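Local coordinates for AlyGC mutant - R241A (Glaciecola chathamensis S18K6, PDB 5GKQ), which degrades alginate as a family 6 polysaccharide lyase, probably by beta-elimination, at residues I503-K508 against L537-N542; N542-I547 against F571-E576; H168-P173 against D420-S425; S474-L479 against P497-L502. All coordinates share one frame; numbering follows the deposited sequence.

Following the chain from the N terminus, contact 3 opens first and closes a long loop of 246 residues, laying the linker between the two beta-helices against a coil of the first. The other three lie in the second beta-helix and follow in series, with none nested or crossed. Contact 4 joins successive coils over 17 residues. Contact 1 then leaves the same strand, 501-505, and closes a loop of 28, and Glu504 OE2 probably hydrogen-bonds Ser478 OG to tie it to contact 4. Contact 2 starts at Asn542, where contact 1 ends, and closes 23 residues onto the next coil. Contact 3 stands apart, its centre about 28 Å from those of contacts 1 and 2.

Contact 1: I503-K508 against L537-N542; sequences IEINNK and LPMQRN
The amides of Asn507 and Gln540 are nearly parallel (17°) but offset: Gln540 OE1 stands above and to one side of the Asn507 amide, 3.4 Å from its CG, while two backbone donors reach Asn507 OD1 at its edge, in the carbonyl plane. This is a loop-to-loop contact between successive coils of a right-handed parallel beta-helix, the pectate lyase-like fold. Asn507 OD1 accepts from Gln540 N at 2.7 Å (N-H...O 155°) and from Arg541 N at 3.2 Å, and these two in-plane bonds fix the rotation of the amide. With CG anti to its carbonyl carbon (chi1 -78°), the Asn507 side chain is carried across to residues 539-541. The Gln540 NE2 end turns elsewhere, to Pro117 O in the first beta-helix. The Arg541 guanidinium is met obliquely by the aliphatic part of Lys508, CG lying 3.3 Å from NH1; the two chains run side by side, their like charges kept apart with Lys508 NZ 5.4 Å from Arg541 NH1. Across the dimer, Leu537 and Pro538 pack on Pro538 and Leu537 of the second subunit. The extended Met539 ends with CE 3.5 Å from Asn506 O and 4.0 Å from Ile505 CG2.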
loop_
_atom_site.group_PDB
_atom_site.type_symbol
_atom_site.label_atom_id
_atom_site.label_comp_id
_atom_site.label_asym_id
_atom_site.label_seq_id
_atom_site.Cartn_x
_atom_site.Cartn_y
_atom_site.Cartn_z
ATOM N N ILE A 503 8.731 4.424 -12.964
ATOM C CA ILE A 503 9.267 5.349 -11.987
ATOM C C ILE A 503 8.552 5.128 -10.664
ATOM O O ILE A 503 7.316 5.113 -10.615
ATOM C CB ILE A 503 9.139 6.804 -12.455
ATOM C CG1 ILE A 503 10.006 7.030 -13.686
ATOM C CG2 ILE A 503 9.591 7.720 -11.366
ATOM C CD1 ILE A 503 10.013 8.451 -14.172
ATOM N N GLU A 504 9.337 4.930 -9.603
ATOM C CA GLU A 504 8.846 4.802 -8.241
ATOM C C GLU A 504 9.392 5.968 -7.437
ATOM O O GLU A 504 10.604 6.110 -7.286
ATOM C CB GLU A 504 9.271 3.477 -7.611
ATOM C CG GLU A 504 8.978 3.387 -6.104
ATOM C CD GLU A 504 9.487 2.111 -5.443
ATOM O OE1 GLU A 504 8.673 1.330 -4.911
ATOM O OE2 GLU A 504 10.713 1.901 -5.439
ATOM N N ILE A 505 8.507 6.808 -6.935
ATOM C CA ILE A 505 8.906 7.914 -6.086
ATOM C C ILE A 505 8.958 7.403 -4.656
ATOM O O ILE A 505 7.942 6.983 -4.094
ATOM C CB ILE A 505 7.942 9.093 -6.229
ATOM C CG1 ILE A 505 7.921 9.580 -7.683
ATOM C CG2 ILE A 505 8.347 10.204 -5.306
ATOM C CD1 ILE A 505 6.999 10.735 -7.906
ATOM N N ASN A 506 10.144 7.404 -4.078
ATOM C CA ASN A 506 10.351 6.895 -2.735
ATOM C C ASN A 506 10.536 8.042 -1.752
ATOM O O ASN A 506 10.458 9.222 -2.106
ATOM C CB ASN A 506 11.557 5.963 -2.693
ATOM C CG ASN A 506 11.238 4.675 -2.036
ATOM O OD1 ASN A 506 10.951 4.630 -0.836
ATOM N ND2 ASN A 506 11.240 3.607 -2.819
ATOM N N ASN A 507 10.804 7.669 -0.503
ATOM C CA ASN A 507 11.053 8.650 0.537
ATOM C C ASN A 507 12.198 9.560 0.132
ATOM O O ASN A 507 13.234 9.107 -0.357
ATOM C CB ASN A 507 11.364 7.955 1.858
ATOM C CG ASN A 507 10.118 7.439 2.546
ATOM O OD1 ASN A 507 9.274 8.213 2.995
ATOM N ND2 ASN A 507 9.992 6.125 2.627
ATOM N N LYS A 508 11.978 10.854 0.317
ATOM C CA LYS A 508 12.834 11.950 -0.097
ATOM C C LYS A 508 12.827 12.137 -1.602
ATOM O O LYS A 508 13.496 13.043 -2.098
ATOM C CB LYS A 508 14.280 11.795 0.407
ATOM C CG LYS A 508 14.414 11.995 1.909
ATOM C CD LYS A 508 15.856 12.051 2.372
ATOM C CE LYS A 508 16.391 10.674 2.734
ATOM N NZ LYS A 508 17.726 10.765 3.364
ATOM N N LEU A 537 5.088 0.910 0.186
ATOM C CA LEU A 537 5.298 0.899 1.609
ATOM C C LEU A 537 4.829 2.213 2.176
ATOM O O LEU A 537 4.610 3.186 1.444
ATOM C CB LEU A 537 6.772 0.725 1.911
ATOM C CG LEU A 537 7.485 -0.459 1.261
ATOM C CD1 LEU A 537 8.868 -0.500 1.820
ATOM C CD2 LEU A 537 6.757 -1.733 1.584
ATOM N N PRO A 538 4.674 2.291 3.488
ATOM C CA PRO A 538 4.397 3.604 4.094
ATOM C C PRO A 538 5.478 4.629 3.762
ATOM O O PRO A 538 6.676 4.366 3.848
ATOM C CB PRO A 538 4.372 3.346 5.614
ATOM C CG PRO A 538 4.483 1.845 5.763
ATOM C CD PRO A 538 4.276 1.235 4.425
ATOM N N MET A 539 5.025 5.812 3.374
ATOM C CA MET A 539 5.872 6.934 2.954
ATOM C C MET A 539 5.847 7.989 4.048
ATOM O O MET A 539 4.770 8.341 4.545
ATOM C CB MET A 539 5.339 7.489 1.639
ATOM C CG MET A 539 6.317 8.310 0.855
ATOM S SD MET A 539 5.593 8.810 -0.711
ATOM C CE MET A 539 6.989 9.515 -1.558
ATOM N N GLN A 540 7.031 8.473 4.429
ATOM C CA GLN A 540 7.192 9.492 5.457
ATOM C C GLN A 540 7.310 10.897 4.894
ATOM O O GLN A 540 6.681 11.821 5.416
ATOM C CB GLN A 540 8.413 9.220 6.341
ATOM C CG GLN A 540 8.282 7.978 7.201
ATOM C CD GLN A 540 8.856 6.807 6.488
ATOM O OE1 GLN A 540 9.907 6.919 5.880
ATOM N NE2 GLN A 540 8.155 5.685 6.503
ATOM N N ARG A 541 8.065 11.097 3.826
ATOM C CA ARG A 541 8.135 12.402 3.192
ATOM C C ARG A 541 6.983 12.634 2.218
ATOM O O ARG A 541 6.636 11.759 1.428
ATOM C CB ARG A 541 9.456 12.530 2.448
ATOM C CG ARG A 541 10.634 12.330 3.321
ATOM C CD ARG A 541 10.754 13.471 4.278
ATOM N NE ARG A 541 11.628 13.129 5.387
ATOM C CZ ARG A 541 12.927 13.373 5.399
ATOM N NH1 ARG A 541 13.502 13.970 4.362
ATOM N NH2 ARG A 541 13.641 13.029 6.458
ATOM N N ASN A 542 6.410 13.835 2.260
ATOM C CA ASN A 542 5.605 14.316 1.149
ATOM C C ASN A 542 6.491 14.448 -0.086
ATOM O O ASN A 542 7.718 14.522 0.008
ATOM C CB ASN A 542 4.965 15.672 1.461
ATOM C CG ASN A 542 3.957 15.614 2.593
ATOM O OD1 ASN A 542 3.590 14.551 3.069
ATOM N ND2 ASN A 542 3.502 16.776 3.020
#

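Contact 2: N542-I547 against F571-E576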
loop_
_atom_site.group_PDB
_atom_site.type_symbol
_atom_site.label_atom_id
_atom_site.label_comp_id
_atom_site.label_asym_id
_atom_site.label_seq_id
_atom_site.Cartn_x
_atom_site.Cartn_y
_atom_site.Cartn_z
ATOM N N ASN A 542 6.410 13.835 2.260
ATOM C CA ASN A 542 5.605 14.316 1.149
ATOM C C ASN A 542 6.491 14.448 -0.086
ATOM O O ASN A 542 7.718 14.522 0.008
ATOM C CB ASN A 542 4.965 15.672 1.461
ATOM C CG ASN A 542 3.957 15.614 2.593
ATOM O OD1 ASN A 542 3.590 14.551 3.069
ATOM N ND2 ASN A 542 3.502 16.776 3.020
ATOM N N TYR A 543 5.868 14.478 -1.264
ATOM C CA TYR A 543 6.637 14.544 -2.493
ATOM C C TYR A 543 6.097 15.634 -3.403
ATOM O O TYR A 543 5.009 16.177 -3.198
ATOM C CB TYR A 543 6.643 13.200 -3.215
ATOM C CG TYR A 543 5.287 12.738 -3.675
ATOM C CD1 TYR A 543 4.356 12.254 -2.768
ATOM C CD2 TYR A 543 4.939 12.777 -5.011
ATOM C CE1 TYR A 543 3.116 11.833 -3.184
ATOM C CE2 TYR A 543 3.700 12.365 -5.438
ATOM C CZ TYR A 543 2.796 11.885 -4.526
ATOM O OH TYR A 543 1.559 11.470 -4.939
ATOM N N ARG A 544 6.903 15.967 -4.401
ATOM C CA ARG A 544 6.564 16.931 -5.426
ATOM C C ARG A 544 6.783 16.264 -6.764
ATOM O O ARG A 544 7.770 15.547 -6.934
ATOM C CB ARG A 544 7.419 18.171 -5.326
ATOM C CG ARG A 544 7.215 18.927 -4.043
ATOM C CD ARG A 544 8.345 19.905 -3.804
ATOM N NE ARG A 544 9.492 19.246 -3.199
ATOM C CZ ARG A 544 10.744 19.597 -3.434
ATOM N NH1 ARG A 544 10.990 20.586 -4.273
ATOM N NH2 ARG A 544 11.735 18.953 -2.836
ATOM N N LEU A 545 5.848 16.471 -7.702
ATOM C CA LEU A 545 5.945 15.911 -9.046
ATOM C C LEU A 545 5.631 17.010 -10.040
ATOM O O LEU A 545 4.568 17.625 -9.957
ATOM C CB LEU A 545 4.988 14.736 -9.224
ATOM C CG LEU A 545 4.865 14.084 -10.604
ATOM C CD1 LEU A 545 6.188 13.599 -11.145
ATOM C CD2 LEU A 545 3.920 12.925 -10.522
ATOM N N ALA A 546 6.553 17.268 -10.964
ATOM C CA ALA A 546 6.368 18.264 -12.010
ATOM C C ALA A 546 6.646 17.621 -13.359
ATOM O O ALA A 546 7.667 16.954 -13.526
ATOM C CB ALA A 546 7.286 19.466 -11.798
ATOM N N ILE A 547 5.735 17.810 -14.316
ATOM C CA ILE A 547 5.830 17.202 -15.641
ATOM C C ILE A 547 5.666 18.286 -16.690
ATOM O O ILE A 547 4.595 18.891 -16.799
ATOM C CB ILE A 547 4.781 16.104 -15.847
ATOM C CG1 ILE A 547 5.000 14.979 -14.845
ATOM C CG2 ILE A 547 4.846 15.593 -17.282
ATOM C CD1 ILE A 547 3.803 14.128 -14.615
ATOM N N PHE A 571 1.177 11.579 0.146
ATOM C CA PHE A 571 0.728 12.958 0.065
ATOM C C PHE A 571 1.641 13.738 -0.856
ATOM O O PHE A 571 2.836 13.865 -0.589
ATOM C CB PHE A 571 0.687 13.610 1.435
ATOM C CG PHE A 571 -0.004 14.936 1.424
ATOM C CD1 PHE A 571 -1.382 15.007 1.489
ATOM C CD2 PHE A 571 0.718 16.104 1.285
ATOM C CE1 PHE A 571 -2.013 16.212 1.444
ATOM C CE2 PHE A 571 0.089 17.306 1.236
ATOM C CZ PHE A 571 -1.280 17.365 1.315
ATOM N N ALA A 572 1.073 14.303 -1.906
ATOM C CA ALA A 572 1.836 15.137 -2.815
ATOM C C ALA A 572 1.704 16.578 -2.360
ATOM O O ALA A 572 0.587 17.077 -2.201
ATOM C CB ALA A 572 1.347 14.974 -4.253
ATOM N N ASP A 573 2.842 17.230 -2.114
ATOM C CA ASP A 573 2.813 18.666 -1.872
ATOM C C ASP A 573 2.199 19.381 -3.063
ATOM O O ASP A 573 1.376 20.281 -2.896
ATOM C CB ASP A 573 4.220 19.198 -1.580
ATOM C CG ASP A 573 4.629 19.038 -0.128
ATOM O OD1 ASP A 573 3.752 19.069 0.753
ATOM O OD2 ASP A 573 5.843 18.873 0.137
ATOM N N TYR A 574 2.591 18.995 -4.273
ATOM C CA TYR A 574 1.878 19.389 -5.479
ATOM C C TYR A 574 2.188 18.407 -6.594
ATOM O O TYR A 574 3.242 17.762 -6.596
ATOM C CB TYR A 574 2.230 20.800 -5.950
ATOM C CG TYR A 574 3.687 21.051 -6.293
ATOM C CD1 TYR A 574 4.210 20.706 -7.528
ATOM C CD2 TYR A 574 4.528 21.685 -5.394
ATOM C CE1 TYR A 574 5.532 20.962 -7.842
ATOM C CE2 TYR A 574 5.842 21.949 -5.705
ATOM C CZ TYR A 574 6.341 21.585 -6.920
ATOM O OH TYR A 574 7.665 21.856 -7.195
ATOM N N ILE A 575 1.239 18.302 -7.531
ATOM C CA ILE A 575 1.417 17.638 -8.818
ATOM C C ILE A 575 1.078 18.649 -9.902
ATOM O O ILE A 575 -0.016 19.214 -9.904
ATOM C CB ILE A 575 0.542 16.387 -8.962
ATOM C CG1 ILE A 575 0.885 15.368 -7.888
ATOM C CG2 ILE A 575 0.739 15.801 -10.331
ATOM C CD1 ILE A 575 0.185 14.077 -7.996
ATOM N N GLU A 576 2.006 18.853 -10.823
ATOM C CA GLU A 576 1.985 19.958 -11.770
ATOM C C GLU A 576 2.291 19.403 -13.146
ATOM O O GLU A 576 3.413 18.954 -13.395
ATOM C CB GLU A 576 3.026 21.004 -11.399
ATOM C CG GLU A 576 2.565 22.398 -11.540
ATOM C CD GLU A 576 3.692 23.367 -11.382
ATOM O OE1 GLU A 576 3.537 24.519 -11.845
ATOM O OE2 GLU A 576 4.739 22.963 -10.820
HETATM O O HOH W 1 9.869 22.777 -5.755
HETATM O O HOH W 2 8.648 17.905 -0.928
#
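Strands 543-547 and 574-576 run parallel, their axes 4.8 Å apart and 7° from aligned; Tyr543 pairs with Ala572 before a corner in the second segment, and Leu545 and Ala546 pair with Ile575 and Glu576 after it. The register skips Asp573, where segment 571-576 turns that corner. Backbone bonds continue through it: Tyr543 O accepts from Asp573 N, Leu545 N gives to Tyr574 O at 3.1 Å, and Ile547 N gives to Glu576 O. On one face, Tyr543 CG sits between its backbone N and carbonyl carbon (chi1 63°), which swings the ring back over the neighbouring strand; Ala572 CB lies over its face, 3.8 Å from the centroid, as a CH-pi contact. Without the ring, as with an alanine here, the Ala572 methyl would probably lose its aromatic cover and a gap would open toward Phe564. On the opposite face, Tyr574 repeats the same chi1 and its ring receives Arg544 CG over the face, 4.1 Å from the centroid. A water in the plane of both flat groups then joins Arg544 NH1 (2.9 Å) to Tyr574 OH, while Arg544 NH2 bonds Val434 O. Asn542 ND2 donates to Ile176 O of the first beta-helix and also to Asp573 OD1 at 3.2 Å, met from above the carboxylate plane. Leu545 CD2 and Ile575 CG2 add an apolar touch at 4.3 Å. Strand 510-514 hydrogen-bonds the far side of strand 543-548, and Phe564 of strand 564-565 covers Tyr543, Leu545 and Ile575 from within the beta-helix.

Contact 3: H168-P173 against D420-S425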
loop_
_atom_site.group_PDB
_atom_site.type_symbol
_atom_site.label_atom_id
_atom_site.label_comp_id
_atom_site.label_asym_id
_atom_site.label_seq_id
_atom_site.Cartn_x
_atom_site.Cartn_y
_atom_site.Cartn_z
ATOM N N HIS A 168 11.689 31.093 23.529
ATOM C CA HIS A 168 12.898 31.058 22.694
ATOM C C HIS A 168 13.069 29.741 21.939
ATOM O O HIS A 168 14.198 29.340 21.647
ATOM C CB HIS A 168 14.168 31.337 23.505
ATOM C CG HIS A 168 14.307 32.757 23.961
ATOM N ND1 HIS A 168 13.819 33.202 25.172
ATOM C CD2 HIS A 168 14.906 33.823 23.384
ATOM C CE1 HIS A 168 14.095 34.485 25.310
ATOM N NE2 HIS A 168 14.753 34.887 24.239
ATOM N N ASN A 169 11.974 29.057 21.611
ATOM C CA ASN A 169 12.069 27.807 20.871
ATOM C C ASN A 169 11.944 28.053 19.375
ATOM O O ASN A 169 11.147 28.887 18.934
ATOM C CB ASN A 169 10.984 26.834 21.293
ATOM C CG ASN A 169 11.070 26.455 22.727
ATOM O OD1 ASN A 169 11.847 25.598 23.106
ATOM N ND2 ASN A 169 10.258 27.093 23.545
ATOM N N TYR A 170 12.729 27.313 18.597
ATOM C CA TYR A 170 12.520 27.198 17.162
ATOM C C TYR A 170 11.523 26.069 16.925
ATOM O O TYR A 170 11.848 24.892 17.098
ATOM C CB TYR A 170 13.833 26.944 16.432
ATOM C CG TYR A 170 13.754 26.864 14.917
ATOM C CD1 TYR A 170 13.318 27.943 14.156
ATOM C CD2 TYR A 170 14.154 25.723 14.245
ATOM C CE1 TYR A 170 13.282 27.878 12.784
ATOM C CE2 TYR A 170 14.113 25.649 12.894
ATOM C CZ TYR A 170 13.673 26.726 12.164
ATOM O OH TYR A 170 13.639 26.638 10.798
ATOM N N PHE A 171 10.295 26.438 16.576
ATOM C CA PHE A 171 9.303 25.501 16.060
ATOM C C PHE A 171 9.444 25.568 14.551
ATOM O O PHE A 171 8.875 26.443 13.903
ATOM C CB PHE A 171 7.893 25.863 16.516
ATOM C CG PHE A 171 7.671 25.719 17.998
ATOM C CD1 PHE A 171 7.484 24.473 18.574
ATOM C CD2 PHE A 171 7.630 26.830 18.814
ATOM C CE1 PHE A 171 7.274 24.339 19.933
ATOM C CE2 PHE A 171 7.415 26.700 20.164
ATOM C CZ PHE A 171 7.240 25.452 20.722
ATOM N N GLY A 172 10.223 24.659 13.990
ATOM C CA GLY A 172 10.581 24.729 12.596
ATOM C C GLY A 172 9.577 24.067 11.688
ATOM O O GLY A 172 8.541 23.559 12.125
ATOM N N PRO A 173 9.882 24.068 10.401
ATOM C CA PRO A 173 8.959 23.556 9.385
ATOM C C PRO A 173 8.275 22.242 9.716
ATOM O O PRO A 173 8.926 21.213 9.887
ATOM C CB PRO A 173 9.867 23.392 8.167
ATOM C CG PRO A 173 10.864 24.447 8.331
ATOM C CD PRO A 173 11.132 24.552 9.803
ATOM N N ASP A 420 17.337 33.701 14.220
ATOM C CA ASP A 420 18.666 33.407 14.729
ATOM C C ASP A 420 18.797 33.744 16.201
ATOM O O ASP A 420 19.903 33.714 16.729
ATOM C CB ASP A 420 19.736 34.157 13.920
ATOM C CG ASP A 420 19.531 35.651 13.927
ATOM O OD1 ASP A 420 18.672 36.135 14.675
ATOM O OD2 ASP A 420 20.214 36.359 13.184
ATOM N N GLU A 421 17.697 34.092 16.861
ATOM C CA GLU A 421 17.672 34.277 18.302
ATOM C C GLU A 421 16.920 33.165 19.022
ATOM O O GLU A 421 16.607 33.309 20.204
ATOM C CB GLU A 421 17.053 35.632 18.646
ATOM C CG GLU A 421 17.839 36.800 18.117
ATOM C CD GLU A 421 17.194 38.132 18.411
ATOM O OE1 GLU A 421 17.022 38.490 19.591
ATOM O OE2 GLU A 421 16.861 38.843 17.453
ATOM N N VAL A 422 16.613 32.061 18.347
ATOM C CA VAL A 422 15.868 30.972 18.950
ATOM C C VAL A 422 16.613 29.691 18.665
ATOM O O VAL A 422 17.530 29.645 17.848
ATOM C CB VAL A 422 14.413 30.859 18.434
ATOM C CG1 VAL A 422 13.601 32.069 18.818
ATOM C CG2 VAL A 422 14.389 30.616 16.954
ATOM N N GLY A 423 16.195 28.636 19.338
ATOM C CA GLY A 423 16.903 27.391 19.155
ATOM C C GLY A 423 18.292 27.434 19.773
ATOM O O GLY A 423 18.554 28.121 20.763
ATOM N N VAL A 424 19.200 26.700 19.155
ATOM C CA VAL A 424 20.568 26.576 19.624
ATOM C C VAL A 424 21.493 27.005 18.507
ATOM O O VAL A 424 21.215 26.759 17.331
ATOM C CB VAL A 424 20.873 25.138 20.064
ATOM C CG1 VAL A 424 20.183 24.862 21.348
ATOM C CG2 VAL A 424 20.412 24.158 18.996
ATOM N N SER A 425 22.589 27.648 18.870
ATOM C CA SER A 425 23.506 28.114 17.853
ATOM C C SER A 425 24.420 27.015 17.349
ATOM O O SER A 425 25.151 27.246 16.382
ATOM C CB SER A 425 24.312 29.293 18.378
ATOM O OG SER A 425 24.691 29.091 19.719
#
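One hydrogen bond spans His168-Pro173 and Asp420-Ser425, from Gly423 N to His168 O, 3.1 Å long with an N-H...O angle of 159°; the donor is tilted 30° from the carbonyl plane. It fastens the chain leading from the first beta-helix to the second onto a coil of the first, just before strand 170-171. An edge contact occurs at the His168 imidazole, where Glu421 O lies in the ring plane, 3.6 Å from CD2. His168 also stacks on His137 of the adjoining coil. Val422 packs against the His168 carbonyl, its CB 3.6 Å from His168 O and its CG1, anti to the carbonyl carbon of Val422, 3.9 Å from His168 C. The apolar contact is made by its other methyl, CG2, which reaches 3.8 Å from Tyr170 CB, the two side chains crossing at about a right angle. The Tyr170 ring itself leads away from 420-425, its OH bonded to Asp207 OD2. Lys429 ties the two sides further, in a cation-pi contact with the Tyr170 ring and with NZ bonded to Val422 O. Backbone shape matters at Gly423, where phi is positive (70°), a conformation glycine adopts readily; a beta carbon there would also come close to Tyr170 CB. Between the two segments, then, the fit probably rests on one backbone bond and on shape, with no pair of opposite charges, while Lys429 adds a charged tie from outside them.

Contact 4: S474-L479 against P497-L502; sequences SKILSL and PQRSTL
Ile476 lays its CD1 methyl over one face of the Arg499 guanidinium, toward the rim and 3.5 Å from CZ, the two side chains crossing at about a right angle. At the edge of the same group stands Ser474 O, which accepts from Arg499 NH1 at 2.9 Å with an N-H...O angle of 149°; the bond is tilted from both the carbonyl and the guanidinium planes. Bends at chi2 and chi3 (-66° and -57°) fold the arginine around that carbonyl, bringing its CD within 3.3 Å of Ser474 O. Replacing Arg499 by a leucine is likely to leave Ser474 O without this donor and the Ile476 methyl without the flat group it covers. Further along, Ile476 CG1 lies 3.6 Å from Thr501 O. Leu477 N then donates to Leu502 O at 2.9 Å, the first rung between strands 477-479 and 501-505 in a parallel sheet of the second beta-helix. Side by side and pointing the same way, Leu477 and Leu502 meet through their CD1 methyls at 4.1 Å, with helix 450-457 covering Leu477. The other side of the contact faces the second subunit: Lys475 NZ forms a salt bridge with Glu35 of that subunit, and Arg499 NH2 makes a weak bond to the carbonyl of its Gln122, a residue of the glycan pocket. The chemistry therefore divides in two: an apolar pair and a backbone bond join the coils inside, while the arginine, with a methyl over one face and a carbonyl at its edge, is presented to the partner subunit beside its sugar-binding pocket.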
loop_
_atom_site.group_PDB
_atom_site.type_symbol
_atom_site.label_atom_id
_atom_site.label_comp_id
_atom_site.label_asym_id
_atom_site.label_seq_id
_atom_site.Cartn_x
_atom_site.Cartn_y
_atom_site.Cartn_z
ATOM N N SER A 474 15.031 -1.533 -18.135
ATOM C CA SER A 474 14.657 -2.841 -17.614
ATOM C C SER A 474 14.645 -2.900 -16.093
ATOM O O SER A 474 14.278 -3.932 -15.534
ATOM C CB SER A 474 15.601 -3.904 -18.163
ATOM O OG SER A 474 16.940 -3.543 -17.898
ATOM N N LYS A 475 15.035 -1.831 -15.414
ATOM C CA LYS A 475 15.018 -1.756 -13.962
ATOM C C LYS A 475 14.043 -0.673 -13.546
ATOM O O LYS A 475 13.797 0.266 -14.294
ATOM C CB LYS A 475 16.401 -1.427 -13.375
ATOM C CG LYS A 475 17.475 -2.449 -13.654
ATOM C CD LYS A 475 18.853 -1.944 -13.228
ATOM C CE LYS A 475 19.906 -3.030 -13.327
ATOM N NZ LYS A 475 21.165 -2.598 -12.672
ATOM N N ILE A 476 13.500 -0.788 -12.345
ATOM C CA ILE A 476 12.619 0.253 -11.833
ATOM C C ILE A 476 13.461 1.461 -11.450
ATOM O O ILE A 476 14.491 1.330 -10.782
ATOM C CB ILE A 476 11.789 -0.260 -10.648
ATOM C CG1 ILE A 476 10.626 -1.115 -11.143
ATOM C CG2 ILE A 476 11.217 0.884 -9.884
ATOM C CD1 ILE A 476 10.978 -2.556 -11.400
ATOM N N LEU A 477 13.046 2.636 -11.907
ATOM C CA LEU A 477 13.746 3.880 -11.614
ATOM C C LEU A 477 13.196 4.411 -10.299
ATOM O O LEU A 477 12.203 5.132 -10.257
ATOM C CB LEU A 477 13.563 4.875 -12.747
ATOM C CG LEU A 477 13.896 4.317 -14.125
ATOM C CD1 LEU A 477 13.693 5.364 -15.187
ATOM C CD2 LEU A 477 15.326 3.806 -14.126
ATOM N N SER A 478 13.849 4.030 -9.208
ATOM C CA SER A 478 13.455 4.432 -7.872
ATOM C C SER A 478 14.176 5.714 -7.505
ATOM O O SER A 478 15.388 5.834 -7.701
ATOM C CB SER A 478 13.779 3.327 -6.872
ATOM O OG SER A 478 12.832 3.307 -5.818
ATOM N N LEU A 479 13.424 6.672 -6.992
ATOM C CA LEU A 479 13.907 8.000 -6.647
ATOM C C LEU A 479 13.848 8.168 -5.144
ATOM O O LEU A 479 12.761 8.137 -4.559
ATOM C CB LEU A 479 13.067 9.067 -7.326
ATOM C CG LEU A 479 13.556 9.469 -8.691
ATOM C CD1 LEU A 479 12.479 10.325 -9.297
ATOM C CD2 LEU A 479 14.916 10.163 -8.529
ATOM N N PRO A 497 9.724 1.960 -21.291
ATOM C CA PRO A 497 9.539 1.079 -20.136
ATOM C C PRO A 497 9.345 -0.362 -20.561
ATOM O O PRO A 497 8.641 -0.648 -21.524
ATOM C CB PRO A 497 8.268 1.624 -19.479
ATOM C CG PRO A 497 7.573 2.335 -20.536
ATOM C CD PRO A 497 8.649 2.962 -21.364
ATOM N N GLN A 498 9.963 -1.275 -19.824
ATOM C CA GLN A 498 9.733 -2.699 -20.000
ATOM C C GLN A 498 9.305 -3.376 -18.713
ATOM O O GLN A 498 9.357 -4.601 -18.632
ATOM C CB GLN A 498 10.984 -3.390 -20.532
ATOM C CG GLN A 498 11.592 -2.749 -21.738
ATOM C CD GLN A 498 12.890 -3.403 -22.118
ATOM O OE1 GLN A 498 13.957 -2.985 -21.682
ATOM N NE2 GLN A 498 12.809 -4.448 -22.931
ATOM N N ARG A 499 8.900 -2.620 -17.697
ATOM C CA ARG A 499 8.470 -3.191 -16.430
ATOM C C ARG A 499 7.092 -2.662 -16.073
ATOM O O ARG A 499 6.645 -1.649 -16.605
ATOM C CB ARG A 499 9.456 -2.866 -15.293
ATOM C CG ARG A 499 10.880 -3.168 -15.622
ATOM C CD ARG A 499 11.091 -4.655 -15.790
ATOM N NE ARG A 499 10.677 -5.370 -14.594
ATOM C CZ ARG A 499 11.391 -5.400 -13.477
ATOM N NH1 ARG A 499 12.544 -4.753 -13.410
ATOM N NH2 ARG A 499 10.944 -6.059 -12.432
ATOM N N SER A 500 6.425 -3.348 -15.143
ATOM C CA SER A 500 5.110 -2.888 -14.712
ATOM C C SER A 500 5.163 -1.497 -14.104
ATOM O O SER A 500 4.139 -0.808 -14.085
ATOM C CB SER A 500 4.478 -3.866 -13.715
ATOM O OG SER A 500 5.445 -4.698 -13.121
ATOM N N THR A 501 6.322 -1.072 -13.611
ATOM C CA THR A 501 6.522 0.280 -13.125
ATOM C C THR A 501 7.749 0.860 -13.803
ATOM O O THR A 501 8.762 0.183 -13.944
ATOM C CB THR A 501 6.714 0.318 -11.615
ATOM O OG1 THR A 501 5.609 -0.322 -10.979
ATOM C CG2 THR A 501 6.799 1.750 -11.130
ATOM N N LEU A 502 7.657 2.100 -14.242
ATOM C CA LEU A 502 8.845 2.764 -14.740
ATOM C C LEU A 502 9.499 3.576 -13.634
ATOM O O LEU A 502 10.689 3.430 -13.373
ATOM C CB LEU A 502 8.499 3.664 -15.927
ATOM C CG LEU A 502 9.677 4.466 -16.479
ATOM C CD1 LEU A 502 10.595 3.583 -17.259
ATOM C CD2 LEU A 502 9.220 5.608 -17.352
#